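Local structure of designed helical repeat protein (Synthetic construct, 5CWF) at residues A35-E40 / E82-L87; M54-K59 / A105-A110; R88-D93 / E134-E139; A148-D153 / A167-E172. The protein has no known biological function, being designed de novo to fold as a helical repeat protein, and binds calcium ions in the crystal. One frame throughout, in Å; residues are numbered along the deposited sequence.

Contact 1 (A35-E40 / E82-L87)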
loop_
_atom_site.group_PDB
_atom_site.type_symbol
_atom_site.label_atom_id
_atom_site.label_comp_id
_atom_site.label_asym_id
_atom_site.label_seq_id
_atom_site.Cartn_x
_atom_site.Cartn_y
_atom_site.Cartn_z
ATOM N N ALA A 35 4.252 7.491 -6.392
ATOM C CA ALA A 35 4.455 8.877 -5.987
ATOM C C ALA A 35 3.493 9.802 -6.736
ATOM O O ALA A 35 2.901 10.693 -6.140
ATOM C CB ALA A 35 5.889 9.302 -6.243
ATOM N N LYS A 36 3.314 9.577 -8.036
ATOM C CA LYS A 36 2.460 10.461 -8.826
ATOM C C LYS A 36 0.992 10.331 -8.410
ATOM O O LYS A 36 0.259 11.332 -8.340
ATOM C CB LYS A 36 2.598 10.170 -10.325
ATOM C CG LYS A 36 1.620 10.972 -11.197
ATOM C CD LYS A 36 1.934 10.868 -12.689
ATOM C CE LYS A 36 3.122 11.747 -13.068
ATOM N NZ LYS A 36 2.745 13.179 -13.280
ATOM N N GLU A 37 0.569 9.106 -8.137
ATOM C CA GLU A 37 -0.785 8.861 -7.655
ATOM C C GLU A 37 -1.056 9.583 -6.325
ATOM O O GLU A 37 -2.119 10.186 -6.131
ATOM C CB GLU A 37 -1.009 7.358 -7.512
ATOM C CG GLU A 37 -2.458 6.955 -7.481
ATOM C CD GLU A 37 -3.176 7.179 -8.800
ATOM O OE1 GLU A 37 -4.416 7.318 -8.780
ATOM O OE2 GLU A 37 -2.506 7.206 -9.857
ATOM N N ILE A 38 -0.097 9.507 -5.410
ATOM C CA ILE A 38 -0.193 10.162 -4.113
ATOM C C ILE A 38 -0.338 11.674 -4.290
ATOM O O ILE A 38 -1.181 12.305 -3.653
ATOM C CB ILE A 38 1.041 9.843 -3.238
ATOM C CG1 ILE A 38 0.973 8.394 -2.763
ATOM C CG2 ILE A 38 1.124 10.776 -2.021
ATOM C CD1 ILE A 38 2.299 7.853 -2.200
ATOM N N VAL A 39 0.487 12.261 -5.149
ATOM C CA VAL A 39 0.429 13.702 -5.362
ATOM C C VAL A 39 -0.939 14.133 -5.898
ATOM O O VAL A 39 -1.491 15.125 -5.432
ATOM C CB VAL A 39 1.572 14.163 -6.307
ATOM C CG1 VAL A 39 1.318 15.552 -6.880
ATOM C CG2 VAL A 39 2.896 14.120 -5.549
ATOM N N GLU A 40 -1.490 13.400 -6.861
ATOM C CA GLU A 40 -2.802 13.762 -7.402
ATOM C C GLU A 40 -3.908 13.566 -6.357
ATOM O O GLU A 40 -4.835 14.368 -6.287
ATOM C CB GLU A 40 -3.123 12.970 -8.674
ATOM C CG GLU A 40 -3.106 13.807 -9.961
ATOM C CD GLU A 40 -1.712 14.114 -10.474
ATOM O OE1 GLU A 40 -1.309 15.297 -10.425
ATOM O OE2 GLU A 40 -1.029 13.179 -10.945
ATOM N N GLU A 82 -2.010 1.107 -6.088
ATOM C CA GLU A 82 -3.375 0.597 -6.240
ATOM C C GLU A 82 -4.249 1.009 -5.042
ATOM O O GLU A 82 -5.452 1.238 -5.206
ATOM C CB GLU A 82 -3.351 -0.916 -6.411
ATOM C CG GLU A 82 -2.686 -1.373 -7.731
ATOM C CD GLU A 82 -3.349 -0.830 -9.000
ATOM O OE1 GLU A 82 -4.580 -0.988 -9.163
ATOM O OE2 GLU A 82 -2.639 -0.206 -9.831
ATOM N N ILE A 83 -3.655 1.095 -3.851
ATOM C CA ILE A 83 -4.363 1.597 -2.668
ATOM C C ILE A 83 -4.818 3.031 -2.913
ATOM O O ILE A 83 -5.962 3.403 -2.605
ATOM C CB ILE A 83 -3.463 1.530 -1.409
ATOM C CG1 ILE A 83 -3.311 0.096 -0.926
ATOM C CG2 ILE A 83 -4.028 2.354 -0.277
ATOM C CD1 ILE A 83 -2.213 -0.093 0.124
ATOM N N VAL A 84 -3.924 3.849 -3.468
ATOM C CA VAL A 84 -4.283 5.238 -3.745
ATOM C C VAL A 84 -5.362 5.297 -4.815
ATOM O O VAL A 84 -6.298 6.085 -4.681
ATOM C CB VAL A 84 -3.067 6.099 -4.165
ATOM C CG1 VAL A 84 -3.496 7.568 -4.350
ATOM C CG2 VAL A 84 -1.993 6.048 -3.095
ATOM N N GLU A 85 -5.244 4.492 -5.878
ATOM C CA GLU A 85 -6.284 4.468 -6.915
ATOM C C GLU A 85 -7.669 4.133 -6.334
ATOM O O GLU A 85 -8.684 4.733 -6.722
ATOM C CB GLU A 85 -5.922 3.470 -8.018
ATOM C CG GLU A 85 -4.832 3.978 -8.959
ATOM C CD GLU A 85 -4.513 3.011 -10.094
ATOM O OE1 GLU A 85 -5.192 1.967 -10.225
ATOM O OE2 GLU A 85 -3.599 3.323 -10.893
ATOM N N ALA A 86 -7.714 3.174 -5.416
ATOM C CA ALA A 86 -8.962 2.758 -4.779
ATOM C C ALA A 86 -9.552 3.873 -3.926
ATOM O O ALA A 86 -10.775 4.102 -3.913
ATOM C CB ALA A 86 -8.721 1.524 -3.925
ATOM N N LEU A 87 -8.682 4.579 -3.217
ATOM C CA LEU A 87 -9.140 5.680 -2.388
ATOM C C LEU A 87 -9.626 6.851 -3.212
ATOM O O LEU A 87 -10.540 7.576 -2.807
ATOM C CB LEU A 87 -8.032 6.159 -1.455
ATOM C CG LEU A 87 -8.006 5.646 -0.036
ATOM C CD1 LEU A 87 -6.880 6.338 0.706
ATOM C CD2 LEU A 87 -9.332 5.860 0.716
HETATM O O HOH W 1 -1.502 4.937 -11.608
#

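Contact 2 (M54-K59 / A105-A110)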
loop_
_atom_site.group_PDB
_atom_site.type_symbol
_atom_site.label_atom_id
_atom_site.label_comp_id
_atom_site.label_asym_id
_atom_site.label_seq_id
_atom_site.Cartn_x
_atom_site.Cartn_y
_atom_site.Cartn_z
ATOM N N MET A 54 -1.712 8.646 2.977
ATOM C CA MET A 54 -0.709 8.940 1.965
ATOM C C MET A 54 0.694 8.988 2.565
ATOM O O MET A 54 1.649 8.540 1.929
ATOM C CB MET A 54 -0.993 10.269 1.267
ATOM C CG MET A 54 -2.258 10.316 0.429
ATOM S SD MET A 54 -2.405 8.978 -0.765
ATOM C CE MET A 54 -3.594 7.928 0.063
ATOM N N LEU A 55 0.830 9.515 3.781
ATOM C CA LEU A 55 2.151 9.561 4.417
ATOM C C LEU A 55 2.668 8.173 4.706
ATOM O O LEU A 55 3.846 7.865 4.452
ATOM C CB LEU A 55 2.105 10.398 5.691
ATOM C CG LEU A 55 3.435 10.605 6.427
ATOM C CD1 LEU A 55 4.438 11.334 5.535
ATOM C CD2 LEU A 55 3.218 11.382 7.729
ATOM N N ALA A 56 1.799 7.320 5.229
ATOM C CA ALA A 56 2.203 5.952 5.524
ATOM C C ALA A 56 2.647 5.251 4.234
ATOM O O ALA A 56 3.669 4.571 4.215
ATOM C CB ALA A 56 1.061 5.183 6.199
ATOM N N LEU A 57 1.897 5.422 3.153
ATOM C CA LEU A 57 2.248 4.772 1.877
ATOM C C LEU A 57 3.575 5.259 1.301
ATOM O O LEU A 57 4.401 4.451 0.859
ATOM C CB LEU A 57 1.150 5.006 0.839
ATOM C CG LEU A 57 -0.182 4.287 1.112
ATOM C CD1 LEU A 57 -1.199 4.583 0.020
ATOM C CD2 LEU A 57 0.063 2.768 1.220
ATOM N N ALA A 58 3.776 6.568 1.333
ATOM C CA ALA A 58 5.004 7.166 0.848
ATOM C C ALA A 58 6.195 6.608 1.615
ATOM O O ALA A 58 7.189 6.210 1.015
ATOM C CB ALA A 58 4.933 8.684 0.980
ATOM N N LYS A 59 6.091 6.539 2.937
ATOM C CA LYS A 59 7.180 5.952 3.739
ATOM C C LYS A 59 7.398 4.487 3.440
ATOM O O LYS A 59 8.539 4.007 3.483
ATOM C CB LYS A 59 6.912 6.090 5.228
ATOM C CG LYS A 59 6.991 7.492 5.770
ATOM C CD LYS A 59 6.493 7.482 7.199
ATOM C CE LYS A 59 6.643 8.811 7.890
ATOM N NZ LYS A 59 6.035 8.704 9.250
ATOM N N ALA A 105 0.326 -1.721 7.383
ATOM C CA ALA A 105 0.874 -3.074 7.241
ATOM C C ALA A 105 2.040 -3.148 6.239
ATOM O O ALA A 105 3.037 -3.820 6.501
ATOM C CB ALA A 105 -0.234 -4.036 6.814
ATOM N N VAL A 106 1.903 -2.494 5.094
ATOM C CA VAL A 106 2.984 -2.517 4.117
ATOM C C VAL A 106 4.165 -1.711 4.665
ATOM O O VAL A 106 5.299 -2.061 4.426
ATOM C CB VAL A 106 2.543 -2.013 2.697
ATOM C CG1 VAL A 106 1.488 -2.954 2.103
ATOM C CG2 VAL A 106 2.052 -0.586 2.720
ATOM N N LEU A 107 3.909 -0.668 5.445
ATOM C CA LEU A 107 5.010 0.090 6.050
ATOM C C LEU A 107 5.803 -0.764 7.040
ATOM O O LEU A 107 7.032 -0.833 6.986
ATOM C CB LEU A 107 4.464 1.326 6.769
ATOM C CG LEU A 107 5.445 2.218 7.539
ATOM C CD1 LEU A 107 6.572 2.707 6.673
ATOM C CD2 LEU A 107 4.687 3.409 8.151
ATOM N N LEU A 108 5.087 -1.460 7.906
ATOM C CA LEU A 108 5.741 -2.306 8.889
ATOM C C LEU A 108 6.485 -3.450 8.188
ATOM O O LEU A 108 7.618 -3.777 8.555
ATOM C CB LEU A 108 4.711 -2.836 9.887
ATOM C CG LEU A 108 5.246 -3.609 11.087
ATOM C CD1 LEU A 108 6.241 -2.766 11.851
ATOM C CD2 LEU A 108 4.094 -4.010 11.984
ATOM N N ALA A 109 5.864 -4.045 7.172
ATOM C CA ALA A 109 6.518 -5.108 6.425
ATOM C C ALA A 109 7.799 -4.592 5.763
ATOM O O ALA A 109 8.852 -5.252 5.812
ATOM C CB ALA A 109 5.583 -5.685 5.405
ATOM N N ALA A 110 7.725 -3.411 5.157
ATOM C CA ALA A 110 8.925 -2.823 4.530
ATOM C C ALA A 110 10.002 -2.492 5.568
ATOM O O ALA A 110 11.202 -2.484 5.251
ATOM C CB ALA A 110 8.557 -1.552 3.753
#

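Contact 3 (R88-D93 / E134-E139). With CA (calcium ion), chain G.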
loop_
_atom_site.group_PDB
_atom_site.type_symbol
_atom_site.label_atom_id
_atom_site.label_comp_id
_atom_site.label_asym_id
_atom_site.label_seq_id
_atom_site.Cartn_x
_atom_site.Cartn_y
_atom_site.Cartn_z
ATOM N N ARG A 88 -9.029 7.049 -4.379
ATOM C CA ARG A 88 -9.482 8.137 -5.211
ATOM C C ARG A 88 -10.851 7.809 -5.803
ATOM O O ARG A 88 -11.614 8.712 -6.108
ATOM C CB ARG A 88 -8.473 8.435 -6.318
ATOM C CG ARG A 88 -7.179 9.057 -5.798
ATOM C CD ARG A 88 -6.225 9.335 -6.938
ATOM N NE ARG A 88 -6.629 10.500 -7.727
ATOM C CZ ARG A 88 -6.107 10.808 -8.911
ATOM N NH1 ARG A 88 -5.166 10.041 -9.451
ATOM N NH2 ARG A 88 -6.519 11.891 -9.553
ATOM N N GLU A 89 -11.193 6.531 -5.923
ATOM C CA GLU A 89 -12.540 6.179 -6.366
ATOM C C GLU A 89 -13.554 6.364 -5.240
ATOM O O GLU A 89 -14.673 6.783 -5.473
ATOM C CB GLU A 89 -12.606 4.743 -6.881
ATOM C CG GLU A 89 -11.809 4.520 -8.154
ATOM C CD GLU A 89 -11.785 3.068 -8.560
ATOM O OE1 GLU A 89 -12.226 2.221 -7.750
ATOM O OE2 GLU A 89 -11.272 2.771 -9.663
ATOM N N ASN A 90 -13.174 6.024 -4.019
ATOM C CA ASN A 90 -14.113 6.115 -2.899
ATOM C C ASN A 90 -13.330 6.300 -1.615
ATOM O O ASN A 90 -12.621 5.377 -1.218
ATOM C CB ASN A 90 -14.980 4.843 -2.851
ATOM C CG ASN A 90 -15.963 4.811 -1.677
ATOM O OD1 ASN A 90 -16.011 5.722 -0.851
ATOM N ND2 ASN A 90 -16.781 3.758 -1.628
ATOM N N ASN A 91 -13.434 7.475 -0.975
ATOM C CA ASN A 91 -12.717 7.696 0.298
ATOM C C ASN A 91 -13.706 7.953 1.420
ATOM O O ASN A 91 -13.508 8.838 2.255
ATOM C CB ASN A 91 -11.655 8.835 0.215
ATOM C CG ASN A 91 -12.245 10.254 0.133
ATOM O OD1 ASN A 91 -12.039 11.090 1.027
ATOM N ND2 ASN A 91 -12.920 10.539 -0.948
ATOM N N SER A 92 -14.760 7.137 1.447
ATOM C CA SER A 92 -15.678 7.101 2.587
ATOM C C SER A 92 -14.890 6.835 3.860
ATOM O O SER A 92 -13.756 6.389 3.794
ATOM C CB SER A 92 -16.730 6.012 2.391
ATOM O OG SER A 92 -16.102 4.738 2.381
ATOM N N ASP A 93 -15.471 7.110 5.022
ATOM C CA ASP A 93 -14.729 6.902 6.267
ATOM C C ASP A 93 -14.341 5.418 6.441
ATOM O O ASP A 93 -13.248 5.103 6.926
ATOM C CB ASP A 93 -15.546 7.418 7.457
ATOM C CG ASP A 93 -15.484 8.945 7.598
ATOM O OD1 ASP A 93 -15.200 9.651 6.598
ATOM O OD2 ASP A 93 -15.718 9.447 8.716
ATOM N N GLU A 134 -14.081 -3.744 -7.113
ATOM C CA GLU A 134 -15.182 -4.453 -7.756
ATOM C C GLU A 134 -16.500 -4.093 -7.072
ATOM O O GLU A 134 -17.543 -3.927 -7.724
ATOM C CB GLU A 134 -14.954 -5.959 -7.693
ATOM C CG GLU A 134 -16.013 -6.765 -8.415
ATOM C CD GLU A 134 -15.678 -8.244 -8.494
ATOM O OE1 GLU A 134 -14.501 -8.601 -8.274
ATOM O OE2 GLU A 134 -16.595 -9.049 -8.780
ATOM N N ASN A 135 -16.442 -3.934 -5.752
ATOM C CA ASN A 135 -17.623 -3.566 -4.962
ATOM C C ASN A 135 -17.237 -2.873 -3.663
ATOM O O ASN A 135 -16.751 -3.524 -2.737
ATOM C CB ASN A 135 -18.462 -4.803 -4.640
ATOM C CG ASN A 135 -19.637 -4.488 -3.725
ATOM O OD1 ASN A 135 -20.000 -3.330 -3.546
ATOM N ND2 ASN A 135 -20.218 -5.521 -3.119
ATOM N N ASN A 136 -17.411 -1.551 -3.604
ATOM C CA ASN A 136 -16.980 -0.787 -2.425
ATOM C C ASN A 136 -18.193 -0.279 -1.647
ATOM O O ASN A 136 -18.204 0.840 -1.122
ATOM C CB ASN A 136 -16.026 0.348 -2.828
ATOM C CG ASN A 136 -16.591 1.229 -3.904
ATOM O OD1 ASN A 136 -17.746 1.624 -3.841
ATOM N ND2 ASN A 136 -15.806 1.464 -4.946
ATOM N N SER A 137 -19.216 -1.129 -1.601
ATOM C CA SER A 137 -20.371 -0.941 -0.734
ATOM C C SER A 137 -19.949 -0.871 0.727
ATOM O O SER A 137 -18.897 -1.386 1.109
ATOM C CB SER A 137 -21.370 -2.089 -0.910
ATOM O OG SER A 137 -20.768 -3.321 -0.513
ATOM N N ASP A 138 -20.787 -0.238 1.542
ATOM C CA ASP A 138 -20.559 -0.180 2.976
ATOM C C ASP A 138 -20.342 -1.585 3.534
ATOM O O ASP A 138 -19.470 -1.791 4.362
ATOM C CB ASP A 138 -21.744 0.480 3.693
ATOM C CG ASP A 138 -21.883 1.960 3.368
ATOM O OD1 ASP A 138 -21.206 2.441 2.435
ATOM O OD2 ASP A 138 -22.669 2.645 4.058
ATOM N N GLU A 139 -21.147 -2.542 3.078
ATOM C CA GLU A 139 -21.040 -3.922 3.547
ATOM C C GLU A 139 -19.733 -4.607 3.142
ATOM O O GLU A 139 -19.135 -5.319 3.939
ATOM C CB GLU A 139 -22.219 -4.753 3.043
ATOM C CG GLU A 139 -22.118 -6.221 3.451
ATOM C CD GLU A 139 -23.338 -7.033 3.070
ATOM O OE1 GLU A 139 -24.307 -6.448 2.538
ATOM O OE2 GLU A 139 -23.328 -8.258 3.320
HETATM CA CA CA G . -12.812 10.580 -5.513
HETATM O O HOH W 2 -12.542 1.876 -4.853
HETATM O O HOH W 3 -14.527 9.377 -6.592
HETATM O O HOH W 4 -18.213 2.847 1.168
HETATM O O HOH W 5 -12.352 9.612 -3.419
HETATM O O HOH W 6 -12.143 10.815 -7.754
#

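Contact 4 (A148-D153 / A167-E172). With CA (calcium ion), chain I.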
loop_
_atom_site.group_PDB
_atom_site.type_symbol
_atom_site.label_atom_id
_atom_site.label_comp_id
_atom_site.label_asym_id
_atom_site.label_seq_id
_atom_site.Cartn_x
_atom_site.Cartn_y
_atom_site.Cartn_z
ATOM N N ALA A 148 -8.197 -6.493 6.618
ATOM C CA ALA A 148 -7.085 -5.548 6.638
ATOM C C ALA A 148 -6.446 -5.458 8.017
ATOM O O ALA A 148 -5.234 -5.329 8.151
ATOM C CB ALA A 148 -7.578 -4.160 6.175
ATOM N N LYS A 149 -7.282 -5.531 9.048
ATOM C CA LYS A 149 -6.796 -5.544 10.421
ATOM C C LYS A 149 -5.940 -6.789 10.644
ATOM O O LYS A 149 -4.934 -6.762 11.360
ATOM C CB LYS A 149 -7.963 -5.552 11.415
ATOM C CG LYS A 149 -8.765 -4.256 11.541
ATOM C CD LYS A 149 -7.908 -3.011 11.583
ATOM C CE LYS A 149 -8.763 -1.792 11.924
ATOM N NZ LYS A 149 -8.188 -0.507 11.440
ATOM N N ARG A 150 -6.342 -7.897 10.028
ATOM C CA ARG A 150 -5.574 -9.146 10.167
ATOM C C ARG A 150 -4.252 -9.099 9.396
ATOM O O ARG A 150 -3.256 -9.667 9.845
ATOM C CB ARG A 150 -6.417 -10.326 9.704
ATOM C CG ARG A 150 -7.566 -10.596 10.645
ATOM C CD ARG A 150 -8.493 -11.689 10.148
ATOM N NE ARG A 150 -7.782 -12.934 9.867
ATOM C CZ ARG A 150 -8.175 -13.833 8.969
ATOM N NH1 ARG A 150 -9.302 -13.654 8.294
ATOM N NH2 ARG A 150 -7.458 -14.931 8.768
ATOM N N VAL A 151 -4.230 -8.390 8.273
ATOM C CA VAL A 151 -2.997 -8.210 7.508
ATOM C C VAL A 151 -1.989 -7.422 8.342
ATOM O O VAL A 151 -0.806 -7.781 8.424
ATOM C CB VAL A 151 -3.263 -7.468 6.175
ATOM C CG1 VAL A 151 -1.945 -7.156 5.451
ATOM C CG2 VAL A 151 -4.146 -8.302 5.276
ATOM N N LEU A 152 -2.464 -6.371 8.993
ATOM C CA LEU A 152 -1.617 -5.567 9.863
ATOM C C LEU A 152 -1.062 -6.413 11.005
ATOM O O LEU A 152 0.135 -6.322 11.330
ATOM C CB LEU A 152 -2.406 -4.337 10.371
ATOM C CG LEU A 152 -1.718 -3.404 11.373
ATOM C CD1 LEU A 152 -0.354 -2.942 10.841
ATOM C CD2 LEU A 152 -2.600 -2.201 11.652
ATOM N N ASP A 153 -1.899 -7.265 11.604
ATOM C CA ASP A 153 -1.439 -8.124 12.698
ATOM C C ASP A 153 -0.383 -9.108 12.173
ATOM O O ASP A 153 0.648 -9.371 12.843
ATOM C CB ASP A 153 -2.617 -8.884 13.336
ATOM C CG ASP A 153 -3.504 -7.984 14.207
ATOM O OD1 ASP A 153 -3.017 -6.936 14.687
ATOM O OD2 ASP A 153 -4.696 -8.325 14.410
ATOM N N ALA A 167 -4.976 -13.366 1.874
ATOM C CA ALA A 167 -5.101 -13.048 0.450
ATOM C C ALA A 167 -6.087 -13.978 -0.240
ATOM O O ALA A 167 -6.891 -13.527 -1.075
ATOM C CB ALA A 167 -3.737 -13.119 -0.245
ATOM N N ARG A 168 -6.017 -15.266 0.088
ATOM C CA ARG A 168 -6.963 -16.241 -0.466
ATOM C C ARG A 168 -8.397 -15.974 -0.009
ATOM O O ARG A 168 -9.326 -16.077 -0.801
ATOM C CB ARG A 168 -6.586 -17.681 -0.096
ATOM C CG ARG A 168 -5.326 -18.228 -0.784
ATOM C CD ARG A 168 -5.033 -19.675 -0.359
ATOM N NE ARG A 168 -4.675 -19.812 1.050
ATOM C CZ ARG A 168 -3.448 -20.057 1.509
ATOM N NH1 ARG A 168 -2.421 -20.212 0.677
ATOM N NH2 ARG A 168 -3.250 -20.165 2.815
ATOM N N GLN A 169 -8.580 -15.658 1.268
ATOM C CA GLN A 169 -9.919 -15.351 1.778
ATOM C C GLN A 169 -10.489 -14.089 1.136
ATOM O O GLN A 169 -11.677 -14.028 0.836
ATOM C CB GLN A 169 -9.905 -15.171 3.296
ATOM C CG GLN A 169 -9.672 -16.439 4.086
ATOM C CD GLN A 169 -9.435 -16.156 5.562
ATOM O OE1 GLN A 169 -9.848 -15.114 6.073
ATOM N NE2 GLN A 169 -8.770 -17.079 6.251
ATOM N N ALA A 170 -9.649 -13.086 0.897
ATOM C CA ALA A 170 -10.135 -11.880 0.233
ATOM C C ALA A 170 -10.589 -12.201 -1.199
ATOM O O ALA A 170 -11.642 -11.729 -1.629
ATOM C CB ALA A 170 -9.089 -10.792 0.229
ATOM N N ALA A 171 -9.814 -13.011 -1.919
ATOM C CA ALA A 171 -10.169 -13.388 -3.288
ATOM C C ALA A 171 -11.463 -14.210 -3.324
ATOM O O ALA A 171 -12.263 -14.082 -4.253
ATOM C CB ALA A 171 -9.029 -14.163 -3.934
ATOM N N GLU A 172 -11.660 -15.054 -2.316
ATOM C CA GLU A 172 -12.864 -15.876 -2.224
ATOM C C GLU A 172 -14.101 -15.123 -1.719
ATOM O O GLU A 172 -15.225 -15.505 -2.035
ATOM C CB GLU A 172 -12.602 -17.082 -1.325
ATOM C CG GLU A 172 -11.624 -18.095 -1.927
ATOM C CD GLU A 172 -12.143 -18.728 -3.210
ATOM O OE1 GLU A 172 -11.317 -19.203 -4.017
ATOM O OE2 GLU A 172 -13.377 -18.761 -3.404
HETATM CA CA CA I . -12.771 -20.471 -5.708
#

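Contact 1 (A35-E40 / E82-L87)
The carboxylate of Glu-37 lies with one face over the methylene CG of Glu-85, whose CG is 3.6 Å from Glu-37 CD and 3.4 Å from Glu-37 OE1; the carboxylate planes of the two glutamates stand 70° apart. From the opposite face Arg-88 forms a salt bridge with Glu-37 OE1. Glu-37 has two conformers, and this account concerns one of them. In it CG sits anti to the backbone N (chi1 -160°) and the chain bends at the next bond, which lays CG against Val-84: Glu-37 CG to Val-84 CG1 is 3.4 Å. These side chains lie alongside each other, pointing opposite ways. The other methyl of Val-84 meets the neighbouring residue of the first helix, Ile-38 CG1 to Val-84 CG2 being 3.8 Å. These pieces belong to helix 25-44 and helix 70-89, which run side by side in nearly the same direction, with local axes 9.1 Å apart, in the layered stack of a helical repeat protein. Val-84 also packs on Leu-57 of helix 48-67, so the apolar side of the contact merges with the interior. On the outer side one water lies within bonding distance of Glu-37 OE2 and Glu-85 OE2, but more acceptors surround it than it has protons. Glu-85 pairs with Arg-33 and Arg-133, and together with Glu-82 belongs to a calcium site. Glu-37 OE2 and Glu-85 OE2 come within 4.2 Å of each other; the arginines probably offset their repulsion, so a buried valine contact lies next to an outer network of acidic and basic groups.

Contact 2 (M54-K59 / A105-A110)
Leu-107 points from helix 93-111 at helix 48-67 and spreads its two methyls over different residues there. CD1 is turned to Lys-59, with Leu-107 CD1 3.7 Å from Lys-59 CB, while CD2 is turned to Ala-56, where the looser approach of Leu-107 CD2 to Ala-56 CB is 4.5 Å. With CG opposite the backbone N (chi1 177°) the branch reaches toward helix 48-67, between Ala-56 and Lys-59. Ala-60 and Leu-63 are touched as well, so Leu-107 sits as a knob in a hole formed by four residues of the facing helix, the knobs-into-holes pattern. Lys-59 contributes only the foot of its side chain; its extended tail leads away, and NZ makes a long, weak ion pair with Glu-4. Deeper in, Leu-57 and Val-106 lie aslant, Leu-57 CD2 meeting Val-106 CG2 at 4.2 Å. Although Leu-57 leaves its backbone pointing away from the partner helix, its end swings back to this methyl. Leu-57 is backed by Ile-83 and Val-84 of helix 70-89, and the small side chain of Ala-58 is met by Val-8 of helix 3-21. The helices run nearly parallel, their local axes 26° apart and separated by 8.6 Å. The meeting side-chain atoms are all carbon, with no polar bond from one segment to the other, which suggests that side-chain shape and apolar burial probably set the spacing of these two layers of the repeat stack.

Contact 3 (R88-D93 / E134-E139)
Two loop asparagines meet with their amides almost perpendicular, the planes of Asn-90 and Asn-136 being 85° apart, and the one direct bond between them is weak: Asn-90 ND2 donates to Asn-136 OD1 at 3.2 Å with an angle of 149°. Both lie in helix-to-helix turns of the repeat, each of which ends one helix with an Asx turn that closes on the serine N-cap of the next. Asn-90 OD1 accepts from Ser-92 N, and Asn-135 OD1 likewise accepts from Ser-137 N. Having its oxygen used within its own turn, Asn-90 presents its NH2 to the neighbouring loop. Ser-92 then caps Met-95 N, and Ser-137 caps Met-140 N. Waters extend the contact: one accepts hydrogen bonds from Asn-90 ND2 and Ser-92 OG and donates one to Asp-138 OD1, another joins Glu-89 OE1 to Asn-136 ND2. The contact is thus a solvated surface junction between equivalent turns, underlain by Met-95, which touches both asparagines. Beside it a calcium ion is held by the helix-end carbonyl of Arg-88 and three waters, with Arg-88 O 2.3 Å from the metal.

Contact 4 (A148-D153 / A167-E172)
The short, nearly straight bond from Arg-150 NH1 to Gln-169 OE1, 2.7 Å long with an angle of 160° at the hydrogen, carries this contact. It spans a helical hairpin, the antiparallel pair formed by helix 138-156 and helix 160-176 at the C-terminal end of the repeat stack. The donor lies in the plane of the glutamine carbonyl, on a lone pair of OE1, and the acceptor in turn sits at the edge of the guanidinium, near its plane. The two flat groups are turned 35° from each other, while the side chains as a whole cross at about a right angle. Arg-150 runs out from its helix and bends at the third torsion (chi3 55°), which swings the guanidinium across the gap; Gln-169 comes to meet it as an extended chain. Only one N-H of the arginine is used by the glutamine: Arg-150 NH2 stays 3.6 Å from Gln-169 NE2, two donors side by side. The glutamine amide is fixed at both ends, since NE2 donates to Glu-165 OE2 one turn earlier, an orientation that leaves OE1 facing the arginine. The negative charge of Glu-165 probably makes OE1 a somewhat richer acceptor. Beneath this surface bridge Val-151 and Ala-170 face inward onto Ile-128 of helix 115-134, and Arg-150 rests on Ile-166. Further along the second segment Glu-172, which is poorly ordered, shares a calcium ion with Glu-175, its own OE1 lying 2.6 Å from the metal.

In the fold
Contact 1 joins helices 25-44 and 70-89, contact 2 helices 48-67 and 93-111; their centres are 13 Å apart, and they interlock along the chain because their segments alternate. They touch through Leu-57 and Met-54 of helix 48-67, packed on Ile-83, Val-84 and Leu-87 of helix 70-89. Contact 3 follows contact 1 at the end of helix 70-89, about 15 Å between centres, tied to it by the salt bridge of Glu-37 and Arg-88. Contact 4 comes last; it shares helix 138-156 with contact 3 and meets contact 2 where Ala-105 packs on Val-151 and Leu-152. Helix-to-helix interfaces, turn-to-turn bonding and a closing hairpin together illustrate how helices are joined along the stack.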